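Local coordinates for OxsB protein (Bacillus megaterium, PDB 5UL2) that catalyses, with cobalamin, an iron-sulfur cluster and S-adenosylmethionine, the oxidative ring contraction of dAMP to an oxetane aldehyde in oxetanocin A biosynthesis, at residues T373-I378 with N413-K418; E545-T550 with M576-Y581; T140-S145 with P288-D293. All blocks are in the same frame, centred on the assembly; numbering follows the deposited sequence.

Interaction 1 of 3, residues T373-I378 with N413-K418; sequences TEAQRI and NVERLK. With EDO (1,2-ethanediol), chain R.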
ATOM      1  N   THR A 373     -10.651  22.571  -4.739  1.00 64.04           N
ATOM      2  CA  THR A 373     -10.448  22.637  -3.298  1.00 63.53           C
ATOM      3  C   THR A 373      -9.702  21.429  -2.735  1.00 58.36           C
ATOM      4  O   THR A 373      -9.584  21.318  -1.509  1.00 51.45           O
ATOM      5  CB  THR A 373     -11.794  22.784  -2.584  1.00 62.56           C
ATOM      6  OG1 THR A 373     -12.679  21.738  -3.005  1.00 67.36           O
ATOM      7  CG2 THR A 373     -12.422  24.131  -2.902  1.00 68.22           C
ATOM      8  N   GLU A 374      -9.200  20.524  -3.580  1.00 62.13           N
ATOM      9  CA  GLU A 374      -8.467  19.378  -3.048  1.00 59.05           C
ATOM     10  C   GLU A 374      -7.161  19.819  -2.402  1.00 50.49           C
ATOM     11  O   GLU A 374      -6.753  19.262  -1.376  1.00 51.04           O
ATOM     12  CB  GLU A 374      -8.206  18.342  -4.147  1.00 49.14           C
ATOM     13  CG  GLU A 374      -7.273  18.791  -5.262  1.00 51.13           C
ATOM     14  CD  GLU A 374      -7.987  19.581  -6.339  1.00 63.10           C
ATOM     15  OE1 GLU A 374      -7.338  19.935  -7.347  1.00 60.26           O
ATOM     16  OE2 GLU A 374      -9.198  19.840  -6.178  1.00 54.84           O
ATOM     17  N   ALA A 375      -6.501  20.826  -2.980  1.00 48.83           N
ATOM     18  CA  ALA A 375      -5.272  21.337  -2.385  1.00 50.96           C
ATOM     19  C   ALA A 375      -5.547  21.968  -1.028  1.00 47.01           C
ATOM     20  O   ALA A 375      -4.734  21.852  -0.104  1.00 49.63           O
ATOM     21  CB  ALA A 375      -4.608  22.344  -3.324  1.00 51.48           C
ATOM     22  N   GLN A 376      -6.697  22.631  -0.887  1.00 50.47           N
ATOM     23  CA  GLN A 376      -7.042  23.241   0.391  1.00 42.04           C
ATOM     24  C   GLN A 376      -7.305  22.190   1.460  1.00 46.95           C
ATOM     25  O   GLN A 376      -7.017  22.426   2.640  1.00 43.69           O
ATOM     26  CB  GLN A 376      -8.258  24.154   0.231  1.00 42.23           C
ATOM     27  CG  GLN A 376      -8.505  25.051   1.429  1.00 48.74           C
ATOM     28  CD  GLN A 376      -7.320  25.945   1.732  1.00 50.76           C
ATOM     29  OE1 GLN A 376      -6.803  25.955   2.851  1.00 54.71           O
ATOM     30  NE2 GLN A 376      -6.881  26.703   0.734  1.00 52.16           N
ATOM     31  N   ARG A 377      -7.850  21.032   1.074  1.00 43.43           N
ATOM     32  CA  ARG A 377      -8.009  19.942   2.029  1.00 40.16           C
ATOM     33  C   ARG A 377      -6.656  19.489   2.556  1.00 41.36           C
ATOM     34  O   ARG A 377      -6.470  19.325   3.767  1.00 38.81           O
ATOM     35  CB  ARG A 377      -8.751  18.767   1.387  1.00 42.37           C
ATOM     36  CG  ARG A 377      -9.076  17.641   2.370  1.00 38.65           C
ATOM     37  CD  ARG A 377      -9.679  16.428   1.673  1.00 46.76           C
ATOM     38  NE  ARG A 377      -8.659  15.526   1.142  1.00 46.33           N
ATOM     39  CZ  ARG A 377      -8.354  14.346   1.674  1.00 40.46           C
ATOM     40  NH1 ARG A 377      -8.999  13.916   2.751  1.00 38.64           N
ATOM     41  NH2 ARG A 377      -7.411  13.591   1.123  1.00 42.06           N
ATOM     42  N   ILE A 378      -5.692  19.293   1.654  1.00 38.75           N
ATOM     43  CA  ILE A 378      -4.363  18.854   2.067  1.00 42.31           C
ATOM     44  C   ILE A 378      -3.699  19.914   2.934  1.00 44.59           C
ATOM     45  O   ILE A 378      -3.087  19.602   3.963  1.00 41.51           O
ATOM     46  CB  ILE A 378      -3.508  18.506   0.835  1.00 40.11           C
ATOM     47  CG1 ILE A 378      -4.138  17.347   0.062  1.00 40.73           C
ATOM     48  CG2 ILE A 378      -2.095  18.161   1.255  1.00 37.26           C
ATOM     49  CD1 ILE A 378      -4.379  16.105   0.907  1.00 32.74           C
ATOM     50  N   ASN A 413      -0.867  25.906 -10.546  1.00 45.61           N
ATOM     51  CA  ASN A 413       0.402  25.265 -10.221  1.00 45.74           C
ATOM     52  C   ASN A 413       1.048  25.890  -8.990  1.00 48.71           C
ATOM     53  O   ASN A 413       1.609  25.177  -8.151  1.00 52.15           O
ATOM     54  CB  ASN A 413       1.347  25.335 -11.420  1.00 42.94           C
ATOM     55  CG  ASN A 413       1.024  24.298 -12.475  1.00 52.58           C
ATOM     56  OD1 ASN A 413       1.444  23.145 -12.374  1.00 56.35           O
ATOM     57  ND2 ASN A 413       0.278  24.701 -13.497  1.00 48.66           N
ATOM     58  N   VAL A 414       0.983  27.219  -8.863  1.00 54.47           N
ATOM     59  CA  VAL A 414       1.583  27.876  -7.705  1.00 53.16           C
ATOM     60  C   VAL A 414       0.863  27.466  -6.426  1.00 46.03           C
ATOM     61  O   VAL A 414       1.492  27.271  -5.380  1.00 50.97           O
ATOM     62  CB  VAL A 414       1.589  29.404  -7.895  1.00 48.33           C
ATOM     63  CG1 VAL A 414       2.101  30.095  -6.644  1.00 43.08           C
ATOM     64  CG2 VAL A 414       2.450  29.780  -9.086  1.00 46.37           C
ATOM     65  N   GLU A 415      -0.463  27.318  -6.490  1.00 44.05           N
ATOM     66  CA  GLU A 415      -1.200  26.807  -5.338  1.00 48.70           C
ATOM     67  C   GLU A 415      -0.791  25.376  -5.009  1.00 55.08           C
ATOM     68  O   GLU A 415      -0.753  24.997  -3.833  1.00 51.95           O
ATOM     69  CB  GLU A 415      -2.706  26.888  -5.596  1.00 60.86           C
ATOM     70  CG  GLU A 415      -3.571  26.217  -4.532  1.00 62.12           C
ATOM     71  CD  GLU A 415      -3.865  27.118  -3.345  1.00 75.54           C
ATOM     72  OE1 GLU A 415      -4.803  26.804  -2.581  1.00 79.64           O
ATOM     73  OE2 GLU A 415      -3.169  28.143  -3.179  1.00 74.83           O
ATOM     74  N   ARG A 416      -0.475  24.574  -6.029  1.00 46.30           N
ATOM     75  CA  ARG A 416       0.022  23.227  -5.776  1.00 42.62           C
ATOM     76  C   ARG A 416       1.383  23.260  -5.097  1.00 42.63           C
ATOM     77  O   ARG A 416       1.646  22.470  -4.182  1.00 46.34           O
ATOM     78  CB  ARG A 416       0.096  22.435  -7.080  1.00 50.82           C
ATOM     79  CG  ARG A 416      -1.184  21.712  -7.439  1.00 49.81           C
ATOM     80  CD  ARG A 416      -1.545  20.696  -6.373  1.00 44.79           C
ATOM     81  NE  ARG A 416      -2.070  19.465  -6.959  1.00 51.29           N
ATOM     82  CZ  ARG A 416      -3.356  19.245  -7.206  1.00 47.92           C
ATOM     83  NH1 ARG A 416      -4.256  20.173  -6.914  1.00 51.33           N
ATOM     84  NH2 ARG A 416      -3.740  18.095  -7.743  1.00 58.47           N
ATOM     85  N   LEU A 417       2.266  24.158  -5.536  1.00 45.37           N
ATOM     86  CA  LEU A 417       3.566  24.284  -4.887  1.00 42.73           C
ATOM     87  C   LEU A 417       3.404  24.639  -3.414  1.00 46.82           C
ATOM     88  O   LEU A 417       4.089  24.074  -2.552  1.00 45.52           O
ATOM     89  CB  LEU A 417       4.414  25.332  -5.609  1.00 42.10           C
ATOM     90  CG  LEU A 417       5.835  25.533  -5.083  1.00 43.93           C
ATOM     91  CD1 LEU A 417       6.605  24.226  -5.111  1.00 48.38           C
ATOM     92  CD2 LEU A 417       6.555  26.597  -5.890  1.00 49.85           C
ATOM     93  N   LYS A 418       2.488  25.561  -3.108  1.00 48.35           N
ATOM     94  CA  LYS A 418       2.192  25.886  -1.717  1.00 50.73           C
ATOM     95  C   LYS A 418       1.701  24.659  -0.957  1.00 48.40           C
ATOM     96  O   LYS A 418       2.112  24.422   0.186  1.00 51.43           O
ATOM     97  CB  LYS A 418       1.154  27.007  -1.657  1.00 46.37           C
ATOM     98  CG  LYS A 418       0.615  27.291  -0.268  1.00 49.61           C
ATOM     99  CD  LYS A 418      -0.354  28.464  -0.285  1.00 59.71           C
ATOM    100  CE  LYS A 418      -0.828  28.813   1.118  1.00 63.02           C
ATOM    101  NZ  LYS A 418      -1.745  29.987   1.118  1.00 63.13           N
TER
HETATM  102  C1  EDO R 817      -0.669  32.131  -2.916  1.00 66.35           C
HETATM  103  O1  EDO R 817       0.723  31.965  -3.210  1.00 67.07           O
HETATM  104  C2  EDO R 817      -1.351  30.772  -2.985  1.00 67.89           C
HETATM  105  O2  EDO R 817      -1.022  30.149  -4.231  1.00 63.47           O
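Glu374, in the first turn of its helix, reaches across to Arg416 with one carboxylate oxygen and makes a salt bridge, NH1 of Arg416 standing 3.1 Å from OE1 of Glu374. The hydrogen bond within it is nearly straight, 171° at the hydrogen. OE1 sits at the edge of the guanidinium, in its plane, whereas the carboxylate is approached on its anti side and stands almost perpendicular to the arginine group, so this is a single-point bridge and not a two-pronged one. Glu374 gets there by a folded chain: CG lies between the backbone N and the carbonyl carbon (chi1 66°), and a second bend swings the acid over to the neighbouring helix. Its other oxygen, OE2, takes the backbone NH of Leu369, and Arg416 NE is tied to the carbonyl of Ser402, so both partners of the bridge are anchored from behind by loop backbone.

Ala375 follows, with its methyl turned toward the other segment; CB lies 4.2 Å from CG of Glu415 and just as near NH1 of Arg416. The small residue fits where the backbones come closest, CA of Ala375 being 6.6 Å from CA of Arg416. The two helices, 374-386 and 410-426, are successive outer helices of the partial TIM barrel of the radical SAM domain. Over the short segments 374-378 and 413-418 the axes run 15° apart in the same sense, 9.8 Å from each other at closest approach, as in repeated beta-alpha units.

Gln376 merely brings the end of its side chain near the Glu415 carboxylate at the more exposed margin. OE2 of Glu415 receives a weak hydrogen bond from O2 of an ethanediol. Ile378, one turn beyond Glu374, meets Met419 and Cys423 farther along helix 410-426.

Interaction 2 of 3, residues E545-T550 with M576-Y581; sequences EILMNT and MNMGRY. With EDO (1,2-ethanediol), chain C.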
ATOM      1  N   GLU A 545       5.488  -6.081 -16.138  1.00 47.49           N
ATOM      2  CA  GLU A 545       4.775  -7.301 -15.785  1.00 50.18           C
ATOM      3  C   GLU A 545       3.293  -7.069 -16.030  1.00 48.30           C
ATOM      4  O   GLU A 545       2.680  -6.213 -15.383  1.00 48.20           O
ATOM      5  CB  GLU A 545       5.033  -7.691 -14.330  1.00 49.74           C
ATOM      6  CG  GLU A 545       6.479  -8.058 -14.038  1.00 64.65           C
ATOM      7  CD  GLU A 545       6.681  -8.545 -12.618  1.00 73.24           C
ATOM      8  OE1 GLU A 545       5.683  -8.922 -11.971  1.00 82.65           O
ATOM      9  OE2 GLU A 545       7.836  -8.551 -12.146  1.00 77.93           O
ATOM     10  N   ILE A 546       2.724  -7.819 -16.967  1.00 44.51           N
ATOM     11  CA  ILE A 546       1.338  -7.627 -17.376  1.00 47.46           C
ATOM     12  C   ILE A 546       0.437  -8.490 -16.505  1.00 50.97           C
ATOM     13  O   ILE A 546       0.636  -9.705 -16.396  1.00 54.00           O
ATOM     14  CB  ILE A 546       1.154  -7.961 -18.864  1.00 42.29           C
ATOM     15  CG1 ILE A 546       2.133  -7.149 -19.709  1.00 40.81           C
ATOM     16  CG2 ILE A 546      -0.273  -7.678 -19.289  1.00 40.92           C
ATOM     17  CD1 ILE A 546       2.064  -7.454 -21.183  1.00 47.09           C
ATOM     18  N   LEU A 547      -0.554  -7.861 -15.886  1.00 44.67           N
ATOM     19  CA  LEU A 547      -1.496  -8.531 -15.007  1.00 45.57           C
ATOM     20  C   LEU A 547      -2.850  -8.666 -15.690  1.00 48.68           C
ATOM     21  O   LEU A 547      -3.121  -8.055 -16.727  1.00 48.16           O
ATOM     22  CB  LEU A 547      -1.643  -7.770 -13.684  1.00 43.82           C
ATOM     23  CG  LEU A 547      -0.388  -7.651 -12.821  1.00 46.68           C
ATOM     24  CD1 LEU A 547      -0.688  -6.872 -11.551  1.00 34.64           C
ATOM     25  CD2 LEU A 547       0.161  -9.028 -12.489  1.00 49.11           C
HETATM   26  N   MSE A 548      -3.704  -9.484 -15.086  1.00 50.52           N
HETATM   27  CA  MSE A 548      -5.075  -9.640 -15.544  1.00 41.38           C
HETATM   28  C   MSE A 548      -5.857  -8.344 -15.408  1.00 40.21           C
HETATM   29  O   MSE A 548      -5.577  -7.529 -14.527  1.00 46.89           O
HETATM   30  CB  MSE A 548      -5.781 -10.737 -14.752  1.00 49.32           C
HETATM   31  CG  MSE A 548      -5.682 -12.119 -15.347  1.00 60.94           C
HETATM   32 SE   MSE A 548      -6.879 -13.325 -14.398  1.00 86.91          SE
HETATM   33  CE  MSE A 548      -5.615 -14.118 -13.164  1.00 55.68           C
ATOM     34  N   ASN A 549      -6.843  -8.168 -16.288  1.00 39.70           N
ATOM     35  CA  ASN A 549      -7.801  -7.065 -16.210  1.00 38.61           C
ATOM     36  C   ASN A 549      -7.113  -5.704 -16.265  1.00 43.28           C
ATOM     37  O   ASN A 549      -7.582  -4.731 -15.667  1.00 37.61           O
ATOM     38  CB  ASN A 549      -8.673  -7.186 -14.959  1.00 37.58           C
ATOM     39  CG  ASN A 549      -9.436  -8.494 -14.915  1.00 48.34           C
ATOM     40  OD1 ASN A 549      -9.852  -9.013 -15.950  1.00 52.38           O
ATOM     41  ND2 ASN A 549      -9.617  -9.041 -13.716  1.00 50.85           N
ATOM     42  N   THR A 550      -5.995  -5.627 -16.981  1.00 38.68           N
ATOM     43  CA  THR A 550      -5.310  -4.368 -17.207  1.00 46.42           C
ATOM     44  C   THR A 550      -5.489  -3.930 -18.655  1.00 47.68           C
ATOM     45  O   THR A 550      -5.419  -4.765 -19.565  1.00 40.44           O
ATOM     46  CB  THR A 550      -3.811  -4.483 -16.904  1.00 41.66           C
ATOM     47  OG1 THR A 550      -3.235  -5.500 -17.731  1.00 39.26           O
ATOM     48  CG2 THR A 550      -3.586  -4.836 -15.443  1.00 44.27           C
HETATM   49  N   MSE A 576      -1.183 -18.452 -11.393  1.00 87.51           N
HETATM   50  CA  MSE A 576      -2.352 -18.740 -10.566  1.00 85.91           C
HETATM   51  C   MSE A 576      -2.302 -18.028  -9.217  1.00 83.29           C
HETATM   52  O   MSE A 576      -3.332 -17.840  -8.570  1.00 80.79           O
HETATM   53  CB  MSE A 576      -2.493 -20.249 -10.357  1.00 82.67           C
HETATM   54  CG  MSE A 576      -2.819 -21.013 -11.631  1.00108.80           C
HETATM   55 SE   MSE A 576      -2.905 -22.944 -11.370  1.00212.21          SE
HETATM   56  CE  MSE A 576      -3.414 -23.472 -13.177  1.00153.45           C
ATOM     57  N   ASN A 577      -1.102 -17.629  -8.798  1.00 79.62           N
ATOM     58  CA  ASN A 577      -0.932 -16.941  -7.523  1.00 75.37           C
ATOM     59  C   ASN A 577      -0.968 -15.427  -7.659  1.00 76.25           C
ATOM     60  O   ASN A 577      -1.388 -14.736  -6.723  1.00 73.46           O
ATOM     61  CB  ASN A 577       0.393 -17.356  -6.873  1.00 70.71           C
ATOM     62  CG  ASN A 577       0.644 -16.650  -5.550  1.00 68.58           C
ATOM     63  OD1 ASN A 577      -0.286 -16.372  -4.794  1.00 67.70           O
ATOM     64  ND2 ASN A 577       1.908 -16.356  -5.268  1.00 68.90           N
HETATM   65  N   MSE A 578      -0.552 -14.895  -8.800  1.00 78.61           N
HETATM   66  CA  MSE A 578      -0.339 -13.462  -8.932  1.00 75.37           C
HETATM   67  C   MSE A 578      -1.242 -12.839  -9.993  1.00 61.74           C
HETATM   68  O   MSE A 578      -1.572 -11.654  -9.925  1.00 56.12           O
HETATM   69  CB  MSE A 578       1.131 -13.202  -9.255  1.00 81.61           C
HETATM   70  CG  MSE A 578       1.552 -11.751  -9.241  1.00 86.59           C
HETATM   71 SE   MSE A 578       3.475 -11.598  -8.952  1.00124.13          SE
HETATM   72  CE  MSE A 578       3.752  -9.811  -9.678  1.00 80.19           C
ATOM     73  N   GLY A 579      -1.653 -13.648 -10.965  1.00 60.30           N
ATOM     74  CA  GLY A 579      -2.460 -13.145 -12.056  1.00 49.75           C
ATOM     75  C   GLY A 579      -1.675 -12.511 -13.176  1.00 54.74           C
ATOM     76  O   GLY A 579      -2.217 -11.676 -13.905  1.00 53.35           O
ATOM     77  N   ARG A 580      -0.411 -12.887 -13.340  1.00 55.28           N
ATOM     78  CA  ARG A 580       0.479 -12.269 -14.310  1.00 55.70           C
ATOM     79  C   ARG A 580       0.582 -13.147 -15.550  1.00 53.55           C
ATOM     80  O   ARG A 580       0.794 -14.358 -15.443  1.00 60.38           O
ATOM     81  CB  ARG A 580       1.863 -12.050 -13.699  1.00 56.50           C
ATOM     82  CG  ARG A 580       2.864 -11.380 -14.618  1.00 62.41           C
ATOM     83  CD  ARG A 580       4.248 -11.403 -13.998  1.00 66.17           C
ATOM     84  NE  ARG A 580       4.665 -12.768 -13.688  1.00 73.87           N
ATOM     85  CZ  ARG A 580       5.786 -13.081 -13.051  1.00 83.25           C
ATOM     86  NH1 ARG A 580       6.612 -12.124 -12.648  1.00 76.56           N
ATOM     87  NH2 ARG A 580       6.082 -14.352 -12.813  1.00 93.74           N
ATOM     88  N   TYR A 581       0.423 -12.535 -16.719  1.00 48.16           N
ATOM     89  CA  TYR A 581       0.643 -13.240 -17.972  1.00 49.49           C
ATOM     90  C   TYR A 581       2.135 -13.380 -18.250  1.00 55.90           C
ATOM     91  O   TYR A 581       2.946 -12.535 -17.860  1.00 63.95           O
ATOM     92  CB  TYR A 581      -0.016 -12.503 -19.138  1.00 46.45           C
ATOM     93  CG  TYR A 581      -1.521 -12.397 -19.071  1.00 57.19           C
ATOM     94  CD1 TYR A 581      -2.327 -13.488 -19.363  1.00 56.69           C
ATOM     95  CD2 TYR A 581      -2.136 -11.195 -18.745  1.00 53.08           C
ATOM     96  CE1 TYR A 581      -3.705 -13.391 -19.314  1.00 61.04           C
ATOM     97  CE2 TYR A 581      -3.514 -11.089 -18.696  1.00 50.77           C
ATOM     98  CZ  TYR A 581      -4.293 -12.190 -18.983  1.00 51.79           C
ATOM     99  OH  TYR A 581      -5.665 -12.089 -18.935  1.00 62.77           O
TER
HETATM  100  C1  EDO C 802       4.022  -3.311 -12.315  1.00 55.59           C
HETATM  101  O1  EDO C 802       2.982  -3.746 -13.197  1.00 61.70           O
HETATM  102  C2  EDO C 802       5.253  -2.958 -13.139  1.00 49.88           C
HETATM  103  O2  EDO C 802       5.567  -4.049 -14.013  1.00 49.79           O
HETATM  104  O   HOH W   1       4.230 -10.140 -17.872  1.00 52.12           O
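Met548 and Gly579 fit as bump and hollow: the selenomethionine chain, bent at its last torsion (chi3 -97°), lays its methyl CE 3.5 Å from CA of Gly579, where there is no side chain to hold it off. Gly579 itself adopts left-handed backbone angles. On the other flank of Met548 its CG packs crosswise on the phenol end of Tyr581, 3.9 Å from CZ. Further back along that ring, CG2 of Ile546 meets CD2, while the carbonyl of Leu547 comes up to the ring edge at CE2. Leu547, whose CB looks mainly away, brings its CD2 back against CB of Arg580, 3.7 Å off; its side chain also touches cobalamin-binding Pro322.

A single beta bridge between Leu547 and Arg580 fixes this fit. Tyr581 N donates to Ile546 O and Met548 N to Gly579 O, each at 2.9 Å. Water 1 adds a link from Ile546 N to Tyr581 O.

At the exposed end lies Glu545, a residue that binds S-adenosylmethionine. It rests against the aliphatic part of Arg580, and its OE1 forms a weak salt bridge, 3.4 Å from Arg580 NH1. Two firm backbone bonds thus set where the loops meet, while the weak bridge between Glu545 and Arg580 adds little to fixing the carboxylate.

Interaction 3 of 3, residues T140-S145 with P288-D293; sequences TGTLSS and PTPSLD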
ATOM      1  N   THR A 140      -7.599  -3.603   6.763  1.00 37.82           N
ATOM      2  CA  THR A 140      -8.625  -4.549   7.196  1.00 39.43           C
ATOM      3  C   THR A 140      -9.303  -4.117   8.496  1.00 42.11           C
ATOM      4  O   THR A 140     -10.440  -4.525   8.759  1.00 38.59           O
ATOM      5  CB  THR A 140      -8.007  -5.945   7.347  1.00 46.38           C
ATOM      6  OG1 THR A 140      -7.400  -6.332   6.107  1.00 55.04           O
ATOM      7  CG2 THR A 140      -9.057  -6.983   7.720  1.00 35.27           C
ATOM      8  N   GLY A 141      -8.642  -3.281   9.301  1.00 34.24           N
ATOM      9  CA  GLY A 141      -9.247  -2.781  10.523  1.00 35.73           C
ATOM     10  C   GLY A 141     -10.390  -1.808  10.308  1.00 35.74           C
ATOM     11  O   GLY A 141     -11.167  -1.573  11.239  1.00 36.08           O
ATOM     12  N   THR A 142     -10.505  -1.227   9.109  1.00 30.11           N
ATOM     13  CA  THR A 142     -11.646  -0.358   8.822  1.00 39.51           C
ATOM     14  C   THR A 142     -12.926  -1.164   8.646  1.00 34.03           C
ATOM     15  O   THR A 142     -14.009  -0.695   9.015  1.00 34.17           O
ATOM     16  CB  THR A 142     -11.389   0.483   7.570  1.00 34.89           C
ATOM     17  OG1 THR A 142     -11.195  -0.379   6.442  1.00 36.18           O
ATOM     18  CG2 THR A 142     -10.163   1.365   7.755  1.00 30.32           C
ATOM     19  N   LEU A 143     -12.823  -2.365   8.079  1.00 35.16           N
ATOM     20  CA  LEU A 143     -13.986  -3.239   7.979  1.00 35.01           C
ATOM     21  C   LEU A 143     -14.501  -3.620   9.361  1.00 35.97           C
ATOM     22  O   LEU A 143     -15.714  -3.627   9.603  1.00 40.13           O
ATOM     23  CB  LEU A 143     -13.623  -4.481   7.165  1.00 35.09           C
ATOM     24  CG  LEU A 143     -14.708  -5.527   6.929  1.00 47.17           C
ATOM     25  CD1 LEU A 143     -15.970  -4.876   6.391  1.00 47.88           C
ATOM     26  CD2 LEU A 143     -14.196  -6.585   5.964  1.00 50.32           C
ATOM     27  N   SER A 144     -13.592  -3.925  10.287  1.00 33.64           N
ATOM     28  CA  SER A 144     -14.007  -4.228  11.651  1.00 36.91           C
ATOM     29  C   SER A 144     -14.551  -2.990  12.353  1.00 35.42           C
ATOM     30  O   SER A 144     -15.573  -3.063  13.044  1.00 31.57           O
ATOM     31  CB  SER A 144     -12.838  -4.817  12.438  1.00 32.27           C
ATOM     32  OG  SER A 144     -11.698  -3.986  12.342  1.00 44.58           O
ATOM     33  N   SER A 145     -13.884  -1.843  12.189  1.00 29.42           N
ATOM     34  CA  SER A 145     -14.333  -0.640  12.886  1.00 35.77           C
ATOM     35  C   SER A 145     -15.682  -0.161  12.367  1.00 33.20           C
ATOM     36  O   SER A 145     -16.482   0.378  13.139  1.00 34.60           O
ATOM     37  CB  SER A 145     -13.291   0.471  12.768  1.00 30.52           C
ATOM     38  OG  SER A 145     -13.162   0.938  11.434  1.00 35.48           O
ATOM     39  N   PRO A 288     -14.939   4.569  10.263  1.00 30.93           N
ATOM     40  CA  PRO A 288     -14.146   5.281  11.270  1.00 29.47           C
ATOM     41  C   PRO A 288     -12.684   4.862  11.286  1.00 33.62           C
ATOM     42  O   PRO A 288     -12.213   4.176  10.372  1.00 29.27           O
ATOM     43  CB  PRO A 288     -14.842   4.896  12.577  1.00 27.94           C
ATOM     44  CG  PRO A 288     -15.289   3.487  12.321  1.00 31.23           C
ATOM     45  CD  PRO A 288     -15.623   3.396  10.836  1.00 30.80           C
ATOM     46  N   THR A 289     -11.970   5.278  12.330  1.00 34.10           N
ATOM     47  CA  THR A 289     -10.574   4.912  12.512  1.00 34.09           C
ATOM     48  C   THR A 289     -10.413   3.395  12.434  1.00 32.12           C
ATOM     49  O   THR A 289     -11.194   2.664  13.056  1.00 29.55           O
ATOM     50  CB  THR A 289     -10.074   5.411  13.871  1.00 37.03           C
ATOM     51  OG1 THR A 289     -10.179   6.839  13.934  1.00 39.19           O
ATOM     52  CG2 THR A 289      -8.626   4.990  14.105  1.00 36.56           C
ATOM     53  N   PRO A 290      -9.430   2.888  11.692  1.00 32.90           N
ATOM     54  CA  PRO A 290      -9.216   1.436  11.648  1.00 37.06           C
ATOM     55  C   PRO A 290      -9.011   0.860  13.042  1.00 39.50           C
ATOM     56  O   PRO A 290      -8.373   1.473  13.901  1.00 37.80           O
ATOM     57  CB  PRO A 290      -7.956   1.287  10.787  1.00 37.09           C
ATOM     58  CG  PRO A 290      -7.319   2.648  10.781  1.00 36.96           C
ATOM     59  CD  PRO A 290      -8.460   3.610  10.853  1.00 32.37           C
ATOM     60  N   SER A 291      -9.584  -0.323  13.264  1.00 36.31           N
ATOM     61  CA  SER A 291      -9.382  -1.025  14.524  1.00 37.59           C
ATOM     62  C   SER A 291      -7.894  -1.231  14.777  1.00 41.02           C
ATOM     63  O   SER A 291      -7.135  -1.586  13.871  1.00 35.36           O
ATOM     64  CB  SER A 291     -10.102  -2.373  14.512  1.00 34.17           C
ATOM     65  OG  SER A 291     -11.503  -2.210  14.386  1.00 35.50           O
ATOM     66  N   LEU A 292      -7.478  -0.996  16.019  1.00 39.41           N
ATOM     67  CA  LEU A 292      -6.072  -1.053  16.394  1.00 42.21           C
ATOM     68  C   LEU A 292      -5.762  -2.271  17.259  1.00 36.75           C
ATOM     69  O   LEU A 292      -4.826  -2.247  18.060  1.00 45.76           O
ATOM     70  CB  LEU A 292      -5.666   0.240  17.098  1.00 35.72           C
ATOM     71  CG  LEU A 292      -5.798   1.453  16.171  1.00 33.57           C
ATOM     72  CD1 LEU A 292      -5.622   2.769  16.915  1.00 34.10           C
ATOM     73  CD2 LEU A 292      -4.805   1.347  15.026  1.00 41.85           C
ATOM     74  N   ASP A 293      -6.537  -3.347  17.091  1.00 39.11           N
ATOM     75  CA  ASP A 293      -6.278  -4.581  17.826  1.00 46.45           C
ATOM     76  C   ASP A 293      -4.889  -5.130  17.533  1.00 46.26           C
ATOM     77  O   ASP A 293      -4.313  -5.840  18.365  1.00 57.52           O
ATOM     78  CB  ASP A 293      -7.326  -5.642  17.477  1.00 46.66           C
ATOM     79  CG  ASP A 293      -8.746  -5.175  17.725  1.00 47.16           C
ATOM     80  OD1 ASP A 293      -8.991  -3.951  17.706  1.00 47.70           O
ATOM     81  OD2 ASP A 293      -9.620  -6.040  17.946  1.00 50.81           O
TER
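The carbonyl oxygen of Gly141 is gripped by three donors. One comes from across the contact, the backbone N of Ser291, 2.9 Å from Gly141 O and almost perfectly straight at 177°. The other two come from its own helix: Ser145 N, in the regular helical bond, and Ser144 OG, 2.7 Å from Gly141 O. Ser291 N does not approach along a lone pair but stands well above the carbonyl plane, as does Ser144 OG, though less steeply.

The hydroxyl of Ser291 completes the cluster, its OG lying 2.7 Å from OG of Ser144. With chi1 of Ser144 at 52°, its OG is folded back over the helix, within reach of both the Gly141 carbonyl and Ser291. Leu157 of strand 154-159 lies against both serines, and the group is buried, its polar atoms bonded to one another.

Around it the loop follows the helix surface closely. Gly141, bare of a side chain, lets the backbone of Pro290 and Ser291 run close by. Thr142 CG2 meets the Pro290 ring at CB, 3.8 Å away, while its OG1 turns back to Ser139 O. Ser145 OG lies 3.0 Å from Thr142 O and 3.1 Å from Thr289 O, with CG of Pro288 packed beside it.

The loop also touches helix 335-351, and the contact joins the Rossmann fold to the segment that leads, through helix 293-297, into strand 304-311 of the radical SAM barrel. Cobalamin-binding Ser139 directly precedes segment 140-145, and helix 140-149 is the beta-alpha-beta crossover between strands 119-125 and 154-159 of the cobalamin-housing Rossmann fold.

The three contacts are spread through a four-domain chain and touch nowhere. Interaction 3 comes first in sequence, interaction 1 next and interaction 2 last, each closing before the following one opens. Interaction 3 joins the Rossmann fold to the loop that leads toward the radical SAM barrel, interaction 1 pairs two helices on the outside of that barrel, and interaction 2 binds the loops flanking helix 551-563. Centres of interactions 1 and 2 are about 36 Å apart, those of 1 and 3 about 30 Å and those of 2 and 3 about 29 Å. Interactions 2 and 3 lie close to cofactor-binding residues; interaction 1 is remote from them and belongs to the barrel's outer framework.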